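Local coordinates for XAC2610 protein (Xanthomonas axonopodis pv. citri, PDB 4QTQ) that probably acts as an immunity protein that inhibits a peptidoglycan hydrolase linked to a type IV secretion system used in bacterial killing, at residues 13-18 with 35-40; 55-58 with 62-65; 28-33 with 76-81; 138-143 with 174-179; 89-94 with 118-123. All coordinates share one frame; numbering follows the deposited sequence.

Interaction 1 (13-18 with 35-40)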
# COMPACT_ATOMS: atom_id res chain seq x y z
N ALA A 13 6.13 -15.96 -7.48
CA ALA A 13 5.80 -16.45 -8.80
C ALA A 13 6.44 -15.56 -9.84
O ALA A 13 6.78 -14.43 -9.54
CB ALA A 13 4.29 -16.47 -8.99
N LYS A 14 6.63 -16.09 -11.05
CA LYS A 14 7.06 -15.29 -12.20
C LYS A 14 6.13 -15.50 -13.40
O LYS A 14 5.53 -16.57 -13.57
CB LYS A 14 8.51 -15.57 -12.59
CG LYS A 14 8.80 -16.99 -13.06
CD LYS A 14 10.30 -17.27 -13.06
CE LYS A 14 10.81 -17.64 -11.67
NZ LYS A 14 12.30 -17.56 -11.57
N LEU A 15 6.00 -14.46 -14.21
CA LEU A 15 5.18 -14.52 -15.41
C LEU A 15 5.72 -15.62 -16.32
O LEU A 15 6.88 -15.58 -16.74
CB LEU A 15 5.19 -13.16 -16.12
CG LEU A 15 4.53 -12.03 -15.32
CD1 LEU A 15 4.97 -10.68 -15.85
CD2 LEU A 15 3.01 -12.17 -15.35
N ASN A 16 4.88 -16.61 -16.60
CA ASN A 16 5.23 -17.68 -17.53
C ASN A 16 5.27 -17.18 -18.98
O ASN A 16 5.09 -15.99 -19.25
CB ASN A 16 4.26 -18.87 -17.37
CG ASN A 16 2.88 -18.61 -17.96
OD1 ASN A 16 2.59 -17.55 -18.51
ND2 ASN A 16 2.02 -19.61 -17.86
N GLU A 17 5.50 -18.11 -19.90
CA GLU A 17 5.59 -17.80 -21.33
C GLU A 17 4.37 -17.08 -21.95
O GLU A 17 4.51 -16.37 -22.93
CB GLU A 17 5.96 -19.06 -22.14
CG GLU A 17 5.07 -20.28 -21.91
CD GLU A 17 5.31 -21.01 -20.59
OE1 GLU A 17 6.34 -20.74 -19.94
OE2 GLU A 17 4.46 -21.84 -20.19
N GLN A 18 3.18 -17.25 -21.37
CA GLN A 18 1.98 -16.48 -21.80
C GLN A 18 1.76 -15.16 -21.04
O GLN A 18 0.71 -14.53 -21.17
CB GLN A 18 0.71 -17.34 -21.65
CG GLN A 18 0.52 -18.38 -22.74
CD GLN A 18 1.42 -19.59 -22.55
OE1 GLN A 18 1.58 -20.07 -21.42
NE2 GLN A 18 2.00 -20.08 -23.64
N GLN A 35 1.44 -8.74 -20.57
CA GLN A 35 2.31 -8.94 -21.72
C GLN A 35 3.29 -7.77 -21.83
O GLN A 35 3.06 -6.70 -21.27
CB GLN A 35 1.48 -9.01 -23.01
CG GLN A 35 0.16 -9.77 -22.92
CD GLN A 35 0.35 -11.27 -22.85
OE1 GLN A 35 0.85 -11.88 -23.79
NE2 GLN A 35 -0.06 -11.88 -21.74
N SER A 36 4.37 -7.98 -22.56
CA SER A 36 5.30 -6.90 -22.93
C SER A 36 5.89 -6.15 -21.73
O SER A 36 6.11 -4.94 -21.78
CB SER A 36 4.60 -5.89 -23.86
OG SER A 36 3.99 -6.55 -24.95
N CYS A 37 6.15 -6.88 -20.65
CA CYS A 37 6.81 -6.34 -19.48
C CYS A 37 8.29 -6.15 -19.79
O CYS A 37 8.82 -6.79 -20.70
CB CYS A 37 6.61 -7.28 -18.29
SG CYS A 37 4.86 -7.63 -17.94
N THR A 38 8.97 -5.28 -19.05
CA THR A 38 10.40 -5.08 -19.20
C THR A 38 11.06 -5.20 -17.84
O THR A 38 10.47 -4.82 -16.83
CB THR A 38 10.72 -3.70 -19.79
OG1 THR A 38 10.14 -2.70 -18.95
CG2 THR A 38 10.16 -3.57 -21.21
N GLU A 39 12.28 -5.71 -17.81
CA GLU A 39 12.94 -5.90 -16.53
C GLU A 39 13.46 -4.57 -15.99
O GLU A 39 14.20 -3.87 -16.67
CB GLU A 39 14.06 -6.91 -16.61
CG GLU A 39 14.62 -7.21 -15.23
CD GLU A 39 15.40 -8.49 -15.17
OE1 GLU A 39 16.20 -8.62 -14.24
OE2 GLU A 39 15.21 -9.36 -16.04
N ASP A 40 13.06 -4.24 -14.77
CA ASP A 40 13.40 -2.98 -14.15
C ASP A 40 14.64 -3.09 -13.26
O ASP A 40 15.44 -2.16 -13.17
CB ASP A 40 12.21 -2.49 -13.33
CG ASP A 40 12.19 -1.00 -13.19
OD1 ASP A 40 12.04 -0.30 -14.22
OD2 ASP A 40 12.30 -0.52 -12.04
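Leu-15 and Gln-18 meet Cys-37 and Gln-35 at the surface, where the loop leading into strand 20-25 passes a disulfide-closed beta hairpin. In that hairpin, strands 38-41 and 44-47 run antiparallel and Cys-37 is bonded to Cys-47. Two small contacts join the segments, one apolar and one polar. On the apolar side, the CD1 branch of Leu-15 rests against the Cys-37 sulfur, with CD1 to SG at 3.7 Å. Leu-15 also reaches Cys-47, so this one side chain leans on both halves of the disulfide. On the polar side, the carboxamide of Gln-35 reaches a backbone carbonyl: its NE2 donates to Gln-18 O at 2.8 Å, with a fairly straight N-H...O angle of 161°. The oxygen lies close to the plane of the Gln-35 amide, but the donor stands tilted 31° from the plane of the carbonyl it meets. The CB of Gln-35 points away from the loop, and the bend at chi2 (-73°) folds the amide back to reach it. The backbones are well separated here, the CA atoms of Gln-18 and Gln-35 being 7.5 Å apart, so the long glutamine side chain bridges what main-chain pairing does not. Further out, Leu-15 also packs on Ile-21, which ties the loop to the strand that follows it. The turn that presents Gln-18 O is shaped by Asn-16, whose OD1 takes a bond from the backbone N of Glu-20 and a weak one, 2.9 Å long, from Gln-18 N.

Interaction 2 (55-58 with 62-65)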
# COMPACT_ATOMS: atom_id res chain seq x y z
N VAL A 55 -8.73 -11.15 -8.78
CA VAL A 55 -8.83 -11.65 -7.40
C VAL A 55 -10.17 -12.36 -7.21
O VAL A 55 -11.24 -11.78 -7.49
CB VAL A 55 -8.70 -10.50 -6.38
CG1 VAL A 55 -8.75 -11.03 -4.95
CG2 VAL A 55 -7.43 -9.70 -6.61
N THR A 56 -10.12 -13.60 -6.73
CA THR A 56 -11.31 -14.39 -6.47
C THR A 56 -11.37 -14.74 -4.99
O THR A 56 -10.69 -15.65 -4.54
CB THR A 56 -11.31 -15.71 -7.27
OG1 THR A 56 -11.04 -15.46 -8.65
CG2 THR A 56 -12.65 -16.43 -7.10
N PHE A 57 -12.18 -14.00 -4.23
CA PHE A 57 -12.39 -14.30 -2.81
C PHE A 57 -13.26 -15.55 -2.71
O PHE A 57 -14.03 -15.82 -3.63
CB PHE A 57 -13.05 -13.11 -2.11
CG PHE A 57 -12.20 -11.86 -2.13
CD1 PHE A 57 -11.09 -11.75 -1.29
CD2 PHE A 57 -12.50 -10.80 -2.98
CE1 PHE A 57 -10.29 -10.61 -1.30
CE2 PHE A 57 -11.71 -9.65 -2.99
CZ PHE A 57 -10.61 -9.56 -2.15
N PRO A 58 -13.14 -16.33 -1.61
CA PRO A 58 -13.96 -17.55 -1.51
C PRO A 58 -15.45 -17.26 -1.60
O PRO A 58 -15.95 -16.38 -0.88
CB PRO A 58 -13.62 -18.11 -0.12
CG PRO A 58 -12.38 -17.45 0.30
CD PRO A 58 -12.29 -16.13 -0.42
N PRO A 62 -15.07 -13.70 -9.47
CA PRO A 62 -13.78 -13.03 -9.70
C PRO A 62 -13.91 -11.53 -9.96
O PRO A 62 -14.86 -11.11 -10.62
CB PRO A 62 -13.24 -13.74 -10.95
CG PRO A 62 -13.88 -15.09 -10.92
CD PRO A 62 -15.24 -14.88 -10.34
N ILE A 63 -12.98 -10.75 -9.42
CA ILE A 63 -12.92 -9.30 -9.64
C ILE A 63 -11.61 -8.95 -10.34
O ILE A 63 -10.53 -9.34 -9.88
CB ILE A 63 -13.03 -8.55 -8.29
CG1 ILE A 63 -14.36 -8.89 -7.60
CG2 ILE A 63 -12.89 -7.05 -8.52
CD1 ILE A 63 -14.42 -8.53 -6.13
N ALA A 64 -11.70 -8.23 -11.46
CA ALA A 64 -10.52 -7.82 -12.24
C ALA A 64 -10.10 -6.39 -11.91
O ALA A 64 -10.92 -5.48 -11.94
CB ALA A 64 -10.80 -7.95 -13.73
N LEU A 65 -8.83 -6.19 -11.59
CA LEU A 65 -8.29 -4.87 -11.37
C LEU A 65 -7.42 -4.54 -12.56
O LEU A 65 -6.73 -5.42 -13.09
CB LEU A 65 -7.45 -4.83 -10.11
CG LEU A 65 -8.13 -5.26 -8.82
CD1 LEU A 65 -7.11 -5.28 -7.71
CD2 LEU A 65 -9.27 -4.32 -8.48
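Val-55 and Ile-63 stand opposite each other as an antiparallel hydrogen-bonded pair, their side chains rising from the same face. Two bonds hold them: Val-55 N to Ile-63 O and Ile-63 N to Val-55 O, each 2.8 Å and nearly straight. The ring of Phe-57 gathers both aliphatic residues, each from a different direction. Val-55 CG1, swung away from the main-chain nitrogen (chi1 -178°), lies over one face, 3.7 Å above the ring plane and toward the rim. Ile-63 instead comes to the ring edge, near its plane, with CD1 4.3 Å from Phe-57 CE2. Strands 52-56 and 63-65 form a beta hairpin at the margin of a four-stranded antiparallel sheet, one layer of the beta sandwich, and this apolar face turns onto Leu-134 and Phe-127 of the facing layer. Phe-57 also meets His-104, a calcium ligand, edge to face, which puts its ring next to the metal site. Beside the Val-55 and Ile-63 pair, toward the connecting loop, the contact passes to side chains. Thr-56 and Pro-62 run alongside with the same heading, Thr-56 OG1 touching Pro-62 CB at 3.6 Å. The carbonyl of Val-55, already bonded to Ile-63 N, also receives a CA-H...O contact from Pro-62, with CA to O at 3.6 Å.

Interaction 3 (28-33 with 76-81)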
# COMPACT_ATOMS: atom_id res chain seq x y z
N ILE A 28 -7.46 -17.20 -1.11
CA ILE A 28 -7.85 -16.20 -2.11
C ILE A 28 -7.01 -16.48 -3.34
O ILE A 28 -5.78 -16.54 -3.26
CB ILE A 28 -7.58 -14.77 -1.62
CG1 ILE A 28 -8.43 -14.45 -0.38
CG2 ILE A 28 -7.88 -13.76 -2.72
CD1 ILE A 28 -7.96 -13.26 0.42
N ALA A 29 -7.67 -16.66 -4.48
CA ALA A 29 -6.96 -16.95 -5.72
C ALA A 29 -6.65 -15.65 -6.41
O ALA A 29 -7.52 -14.77 -6.51
CB ALA A 29 -7.79 -17.85 -6.63
N VAL A 30 -5.41 -15.50 -6.86
CA VAL A 30 -4.98 -14.30 -7.56
C VAL A 30 -4.23 -14.69 -8.82
O VAL A 30 -3.30 -15.52 -8.77
CB VAL A 30 -4.06 -13.40 -6.70
CG1 VAL A 30 -3.77 -12.10 -7.44
CG2 VAL A 30 -4.69 -13.11 -5.35
N SER A 31 -4.65 -14.12 -9.95
CA SER A 31 -3.95 -14.31 -11.21
C SER A 31 -3.53 -12.97 -11.78
O SER A 31 -4.16 -11.96 -11.54
CB SER A 31 -4.83 -15.07 -12.21
OG SER A 31 -5.99 -14.33 -12.56
N VAL A 32 -2.44 -12.99 -12.53
CA VAL A 32 -1.91 -11.81 -13.20
C VAL A 32 -1.78 -12.15 -14.68
O VAL A 32 -1.30 -13.23 -15.02
CB VAL A 32 -0.52 -11.40 -12.65
CG1 VAL A 32 -0.02 -10.13 -13.35
CG2 VAL A 32 -0.56 -11.18 -11.14
N HIS A 33 -2.25 -11.24 -15.53
CA HIS A 33 -2.10 -11.37 -16.97
C HIS A 33 -1.43 -10.07 -17.47
O HIS A 33 -2.05 -9.00 -17.42
CB HIS A 33 -3.49 -11.59 -17.59
CG HIS A 33 -4.40 -12.42 -16.73
ND1 HIS A 33 -4.48 -13.79 -16.84
CD2 HIS A 33 -5.24 -12.07 -15.73
CE1 HIS A 33 -5.34 -14.25 -15.95
NE2 HIS A 33 -5.82 -13.23 -15.27
N SER A 76 9.37 -11.53 -4.24
CA SER A 76 8.47 -11.08 -3.17
C SER A 76 7.08 -10.69 -3.75
O SER A 76 6.68 -9.52 -3.76
CB SER A 76 9.09 -9.91 -2.41
OG SER A 76 8.45 -9.70 -1.17
N THR A 77 6.35 -11.69 -4.22
CA THR A 77 5.22 -11.42 -5.09
C THR A 77 3.92 -11.14 -4.33
O THR A 77 3.33 -10.07 -4.51
CB THR A 77 5.03 -12.57 -6.10
OG1 THR A 77 6.32 -12.98 -6.60
CG2 THR A 77 4.14 -12.12 -7.26
N PHE A 78 3.51 -12.07 -3.48
CA PHE A 78 2.22 -11.97 -2.79
C PHE A 78 2.37 -12.03 -1.28
O PHE A 78 3.15 -12.82 -0.75
CB PHE A 78 1.29 -13.12 -3.17
CG PHE A 78 1.03 -13.23 -4.64
CD1 PHE A 78 0.12 -12.39 -5.26
CD2 PHE A 78 1.66 -14.21 -5.40
CE1 PHE A 78 -0.13 -12.50 -6.62
CE2 PHE A 78 1.40 -14.33 -6.75
CZ PHE A 78 0.51 -13.48 -7.36
N TYR A 79 1.58 -11.20 -0.61
CA TYR A 79 1.47 -11.24 0.84
C TYR A 79 -0.00 -11.16 1.25
O TYR A 79 -0.78 -10.38 0.70
CB TYR A 79 2.30 -10.12 1.46
CG TYR A 79 2.11 -9.93 2.95
CD1 TYR A 79 2.84 -10.67 3.89
CD2 TYR A 79 1.19 -8.99 3.43
CE1 TYR A 79 2.66 -10.48 5.25
CE2 TYR A 79 1.00 -8.80 4.78
CZ TYR A 79 1.73 -9.53 5.69
OH TYR A 79 1.50 -9.29 7.02
N HIS A 80 -0.37 -11.99 2.21
CA HIS A 80 -1.71 -11.99 2.78
C HIS A 80 -1.53 -11.92 4.29
O HIS A 80 -0.96 -12.81 4.90
CB HIS A 80 -2.45 -13.26 2.34
CG HIS A 80 -3.88 -13.34 2.79
ND1 HIS A 80 -4.60 -14.51 2.73
CD2 HIS A 80 -4.70 -12.41 3.32
CE1 HIS A 80 -5.82 -14.29 3.20
NE2 HIS A 80 -5.91 -13.03 3.57
N GLY A 81 -1.99 -10.82 4.88
CA GLY A 81 -1.84 -10.61 6.30
C GLY A 81 -2.02 -9.16 6.68
O GLY A 81 -2.33 -8.32 5.82
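This is a buried contact between the two layers of the beta sandwich: Ile-28 and Val-30 of strand 28-33, in the four-stranded sheet, face His-80 and Phe-78 of strand 78-80, in the mixed sheet. The backbones stand apart, the CA atoms of Val-30 and Phe-78 lying 8.9 Å from each other, and side chains alone make the contact. Val-30 and Phe-78 pass with opposite headings, and Val-30 CG1 meets Phe-78 CE1 at 3.8 Å, an oblique approach to the ring. Thr-77 CG2 lies over one face of that ring, toward the rim and 3.5 Å above its plane, and the strand 20-25 residues Ala-23 and Ile-25 also pack on it. Two residues along each strand, Ile-28 lies nearly perpendicular to His-80, bringing its CD1 to 3.7 Å from His-80 CE1. A trans first torsion (chi1 -176°) carries the imidazole into the interlayer space. There NE2 bonds to Glu-105 OE2, and ND1 makes a weak bond to Ile-25 O. A carboxylate and a carbonyl as partners would favour a doubly protonated ring, so the methyl of Ile-28 may lie beside a positive charge.

Interaction 4 (138-143 with 174-179)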
# COMPACT_ATOMS: atom_id res chain seq x y z
N GLN A 138 -8.65 6.73 -3.90
CA GLN A 138 -7.70 7.82 -4.15
C GLN A 138 -6.96 8.23 -2.87
O GLN A 138 -5.74 8.34 -2.87
CB GLN A 138 -8.42 9.03 -4.76
CG GLN A 138 -7.47 10.08 -5.32
CD GLN A 138 -6.71 9.60 -6.54
OE1 GLN A 138 -7.31 9.29 -7.57
NE2 GLN A 138 -5.39 9.52 -6.43
N SER A 139 -7.71 8.46 -1.79
CA SER A 139 -7.12 8.99 -0.56
C SER A 139 -6.07 8.02 -0.01
O SER A 139 -5.00 8.45 0.39
CB SER A 139 -8.16 9.35 0.51
OG SER A 139 -8.79 8.20 1.06
N LEU A 140 -6.37 6.73 -0.01
CA LEU A 140 -5.42 5.75 0.52
C LEU A 140 -4.18 5.59 -0.37
O LEU A 140 -3.06 5.54 0.12
CB LEU A 140 -6.11 4.41 0.76
CG LEU A 140 -7.05 4.42 1.98
CD1 LEU A 140 -7.94 3.18 2.00
CD2 LEU A 140 -6.29 4.54 3.28
N SER A 141 -4.38 5.56 -1.68
CA SER A 141 -3.28 5.44 -2.62
C SER A 141 -2.35 6.62 -2.49
O SER A 141 -1.12 6.48 -2.56
CB SER A 141 -3.82 5.35 -4.06
OG SER A 141 -4.70 4.25 -4.21
N ASP A 142 -2.97 7.79 -2.33
CA ASP A 142 -2.23 9.03 -2.19
C ASP A 142 -1.32 9.08 -0.96
O ASP A 142 -0.31 9.76 -0.98
CB ASP A 142 -3.19 10.22 -2.13
CG ASP A 142 -3.61 10.73 -3.50
OD1 ASP A 142 -3.08 10.28 -4.55
OD2 ASP A 142 -4.49 11.62 -3.53
N ILE A 143 -1.65 8.35 0.10
CA ILE A 143 -0.79 8.35 1.30
C ILE A 143 0.60 7.81 0.95
O ILE A 143 1.59 8.23 1.56
CB ILE A 143 -1.36 7.50 2.46
CG1 ILE A 143 -2.68 8.08 2.98
CG2 ILE A 143 -0.36 7.45 3.61
CD1 ILE A 143 -3.45 7.13 3.89
N TYR A 174 -3.30 9.04 10.06
CA TYR A 174 -4.57 9.23 9.38
C TYR A 174 -5.61 8.43 10.13
O TYR A 174 -5.32 7.32 10.61
CB TYR A 174 -4.52 8.70 7.94
CG TYR A 174 -3.61 9.48 7.03
CD1 TYR A 174 -2.23 9.28 7.05
CD2 TYR A 174 -4.13 10.43 6.16
CE1 TYR A 174 -1.38 10.01 6.22
CE2 TYR A 174 -3.30 11.15 5.31
CZ TYR A 174 -1.94 10.94 5.35
OH TYR A 174 -1.14 11.68 4.53
N GLU A 175 -6.81 8.98 10.24
CA GLU A 175 -7.96 8.22 10.73
C GLU A 175 -8.75 7.82 9.51
O GLU A 175 -8.99 8.66 8.62
CB GLU A 175 -8.81 9.04 11.69
CG GLU A 175 -10.00 8.29 12.26
CD GLU A 175 -10.74 9.07 13.33
OE1 GLU A 175 -10.44 10.25 13.53
OE2 GLU A 175 -11.64 8.49 13.97
N LEU A 176 -9.15 6.56 9.44
CA LEU A 176 -9.94 6.07 8.34
C LEU A 176 -11.36 5.85 8.82
O LEU A 176 -11.58 5.04 9.71
CB LEU A 176 -9.38 4.76 7.78
CG LEU A 176 -10.12 4.25 6.54
CD1 LEU A 176 -9.68 4.98 5.27
CD2 LEU A 176 -9.91 2.76 6.38
N LYS A 177 -12.30 6.60 8.24
CA LYS A 177 -13.72 6.42 8.51
C LYS A 177 -14.46 6.34 7.19
O LYS A 177 -14.44 7.30 6.41
CB LYS A 177 -14.28 7.57 9.35
CG LYS A 177 -13.54 7.79 10.66
CD LYS A 177 -14.19 8.86 11.53
CE LYS A 177 -15.41 8.32 12.26
NZ LYS A 177 -15.47 8.90 13.63
N ASN A 178 -15.09 5.19 6.94
CA ASN A 178 -15.94 4.98 5.77
C ASN A 178 -15.24 5.28 4.45
O ASN A 178 -15.53 6.29 3.79
CB ASN A 178 -17.23 5.79 5.89
CG ASN A 178 -18.11 5.32 7.03
OD1 ASN A 178 -18.49 4.15 7.09
ND2 ASN A 178 -18.42 6.23 7.94
N ASN A 179 -14.31 4.40 4.08
CA ASN A 179 -13.56 4.49 2.83
C ASN A 179 -12.78 5.79 2.63
O ASN A 179 -12.34 6.07 1.53
CB ASN A 179 -14.48 4.18 1.61
CG ASN A 179 -15.35 5.36 1.18
OD1 ASN A 179 -14.95 6.53 1.25
ND2 ASN A 179 -16.55 5.05 0.69
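Ile-143 lies flat over the ring of Tyr-174, and this is the close-packed part of the contact. Its CG1 sits above the ring centre, 3.9 Å from the Tyr-174 centroid and only 13° off the normal, a true CH-pi contact. The other branches spread across the same ring: Ile-143 CG2 reaches Tyr-174 CE1 at 3.8 Å, and CD1 reaches Tyr-174 CG at 3.9 Å. The first torsion of the isoleucine (chi1 -64°) sets CG1 over the ring with CG2 beside it. One helical turn back, Leu-140 lies across Leu-176, almost square to it, its CD2 meeting Leu-176 CD1 at 4.0 Å. Helix 138-143, the only helix of the chain, thus packs on strand 168-176 of the six-stranded antiparallel sheet, probably the part described as a beta-propeller fragment. Leu-140 also reaches Val-124 and Leu-126, so the helix is wedged between this sheet and the sandwich, while Leu-176 touches the calcium ligand Asn-100. Toward the helix start the fit slackens. Ser-139 OG and Asn-179 O stay 4.2 Å apart without bonding; Asn-137 bridges them, its OD1 joined to Ser-139 OG and its ND2 to Asn-179 O. The same OD1 takes the N-H of Leu-140 at the start of the helix. On the exposed side of the helix, Gln-138 NE2 bonds one turn ahead to Asp-142 OD1 at 3.1 Å, approaching from above the carboxylate plane. At the surface, Lys-177 NZ and Glu-175 OE2 form a long salt bridge, 3.9 Å.

Interaction 5 (89-94 with 118-123)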
# COMPACT_ATOMS: atom_id res chain seq x y z
N LYS A 89 7.79 -5.19 7.20
CA LYS A 89 8.85 -4.32 6.69
C LYS A 89 9.30 -4.77 5.29
O LYS A 89 10.21 -4.18 4.71
CB LYS A 89 10.02 -4.30 7.67
CG LYS A 89 9.62 -3.69 9.00
CD LYS A 89 10.74 -3.70 10.02
CE LYS A 89 10.26 -3.11 11.34
NZ LYS A 89 11.31 -3.08 12.39
N ASN A 90 8.64 -5.80 4.76
CA ASN A 90 8.86 -6.24 3.38
C ASN A 90 8.09 -5.39 2.40
O ASN A 90 7.20 -4.63 2.76
CB ASN A 90 8.42 -7.70 3.20
CG ASN A 90 9.43 -8.70 3.73
OD1 ASN A 90 10.64 -8.49 3.63
ND2 ASN A 90 8.94 -9.80 4.30
N ARG A 91 8.47 -5.53 1.14
CA ARG A 91 7.78 -4.93 0.02
C ARG A 91 7.31 -6.09 -0.83
O ARG A 91 8.08 -6.98 -1.15
CB ARG A 91 8.75 -4.05 -0.75
CG ARG A 91 8.21 -3.45 -2.05
CD ARG A 91 9.34 -2.85 -2.88
NE ARG A 91 10.36 -3.83 -3.23
CZ ARG A 91 11.50 -3.56 -3.86
NH1 ARG A 91 11.80 -2.31 -4.22
NH2 ARG A 91 12.36 -4.54 -4.13
N HIS A 92 6.03 -6.09 -1.18
CA HIS A 92 5.45 -7.12 -2.04
C HIS A 92 4.74 -6.43 -3.18
O HIS A 92 4.33 -5.29 -3.04
CB HIS A 92 4.46 -8.00 -1.27
CG HIS A 92 5.12 -8.99 -0.35
ND1 HIS A 92 5.56 -8.65 0.91
CD2 HIS A 92 5.39 -10.31 -0.51
CE1 HIS A 92 6.09 -9.71 1.49
NE2 HIS A 92 6.00 -10.73 0.65
N SER A 93 4.60 -7.13 -4.31
CA SER A 93 3.88 -6.59 -5.47
C SER A 93 2.35 -6.51 -5.25
O SER A 93 1.71 -5.53 -5.67
CB SER A 93 4.16 -7.43 -6.72
OG SER A 93 5.53 -7.36 -7.07
N ILE A 94 1.78 -7.54 -4.62
CA ILE A 94 0.32 -7.65 -4.49
C ILE A 94 -0.01 -8.13 -3.09
O ILE A 94 0.38 -9.23 -2.71
CB ILE A 94 -0.26 -8.64 -5.53
CG1 ILE A 94 -0.12 -8.07 -6.94
CG2 ILE A 94 -1.73 -8.94 -5.22
CD1 ILE A 94 -0.35 -9.09 -8.03
N GLY A 118 11.95 8.01 -5.11
CA GLY A 118 11.68 7.04 -6.16
C GLY A 118 11.36 5.62 -5.71
O GLY A 118 11.40 4.69 -6.51
N GLY A 119 11.03 5.45 -4.43
CA GLY A 119 10.63 4.14 -3.91
C GLY A 119 9.22 3.76 -4.35
O GLY A 119 8.56 4.52 -5.05
N PRO A 120 8.76 2.57 -3.96
CA PRO A 120 7.45 2.10 -4.41
C PRO A 120 6.28 2.96 -3.95
O PRO A 120 6.25 3.44 -2.81
CB PRO A 120 7.35 0.69 -3.82
CG PRO A 120 8.42 0.61 -2.78
CD PRO A 120 9.51 1.52 -3.24
N SER A 121 5.33 3.16 -4.85
CA SER A 121 4.02 3.71 -4.52
C SER A 121 2.97 2.73 -4.99
O SER A 121 3.22 1.90 -5.87
CB SER A 121 3.81 5.05 -5.22
OG SER A 121 3.94 4.90 -6.61
N TYR A 122 1.79 2.84 -4.39
CA TYR A 122 0.77 1.81 -4.46
C TYR A 122 -0.61 2.31 -4.85
O TYR A 122 -0.99 3.46 -4.57
CB TYR A 122 0.66 1.12 -3.09
CG TYR A 122 1.96 0.50 -2.63
CD1 TYR A 122 2.93 1.27 -1.99
CD2 TYR A 122 2.25 -0.84 -2.89
CE1 TYR A 122 4.13 0.71 -1.58
CE2 TYR A 122 3.45 -1.40 -2.48
CZ TYR A 122 4.39 -0.62 -1.84
OH TYR A 122 5.59 -1.17 -1.43
N SER A 123 -1.37 1.40 -5.46
CA SER A 123 -2.77 1.58 -5.74
C SER A 123 -3.50 0.75 -4.71
O SER A 123 -3.22 -0.44 -4.56
CB SER A 123 -3.12 1.11 -7.16
OG SER A 123 -2.49 1.90 -8.17
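A G1 beta bulge at Gly-118 and Gly-119 leads into strand 121-128, and just past it Pro-120 and Tyr-122 receive Arg-91 from the loop before strand 94-97. The aliphatic part of the arginine does the touching. Its CD packs on Pro-120 CG at 3.6 Å, and its CG lies 3.5 Å from Tyr-122 OH, a van der Waals approach to the hydroxyl. Arg-91 runs roughly at 90° to both side chains. It leaves the main chain extended (chi1 174°), then bends at chi3 (60°), leaving the guanidinium plane turned 56° from the tyrosine ring. Its NH2 has a long, weak ion pair with Asp-73. Deeper in, the carbonyl of His-92 faces the edge of the Tyr-122 ring, near its plane, with His-92 O 4.0 Å from CE2. That oxygen is buried and has no hydrogen-bonding partner; the polarised ring edge may offset this slightly. Between the segments runs strand 106-112: its Trp-110 is touched by Arg-91, Ser-93 and Pro-120, and its Val-108 by Tyr-122, while Tyr-122 N bonds to Thr-144 OG1, in the residue that follows Ile-143.

How the interactions relate
Interactions 1, 3 and 2 occupy the N-terminal side of the beta sandwich, with 5 and then 4 leading toward the antiparallel sheet of strands 152-154 to 208-212. Along the chain, 1 closes before 2 opens, 3 before 5, and 5 before 4. Interaction 2 is nested within the chain closed by 3, and both use the four-stranded sheet, their centres about 11 Å apart. The segments of 1 and 3 alternate, and Ala-13 N bonds to Thr-77 OG1 where they touch. Interaction 3 joins 5 through the mixed sheet, by Ser-76 OG to Arg-91 O. Interaction 5 meets 4 where Ser-141 packs on Tyr-122. With 1 and 4 about 31 Å apart between centres, the series spans the sandwich and its junction with that C-terminal sheet.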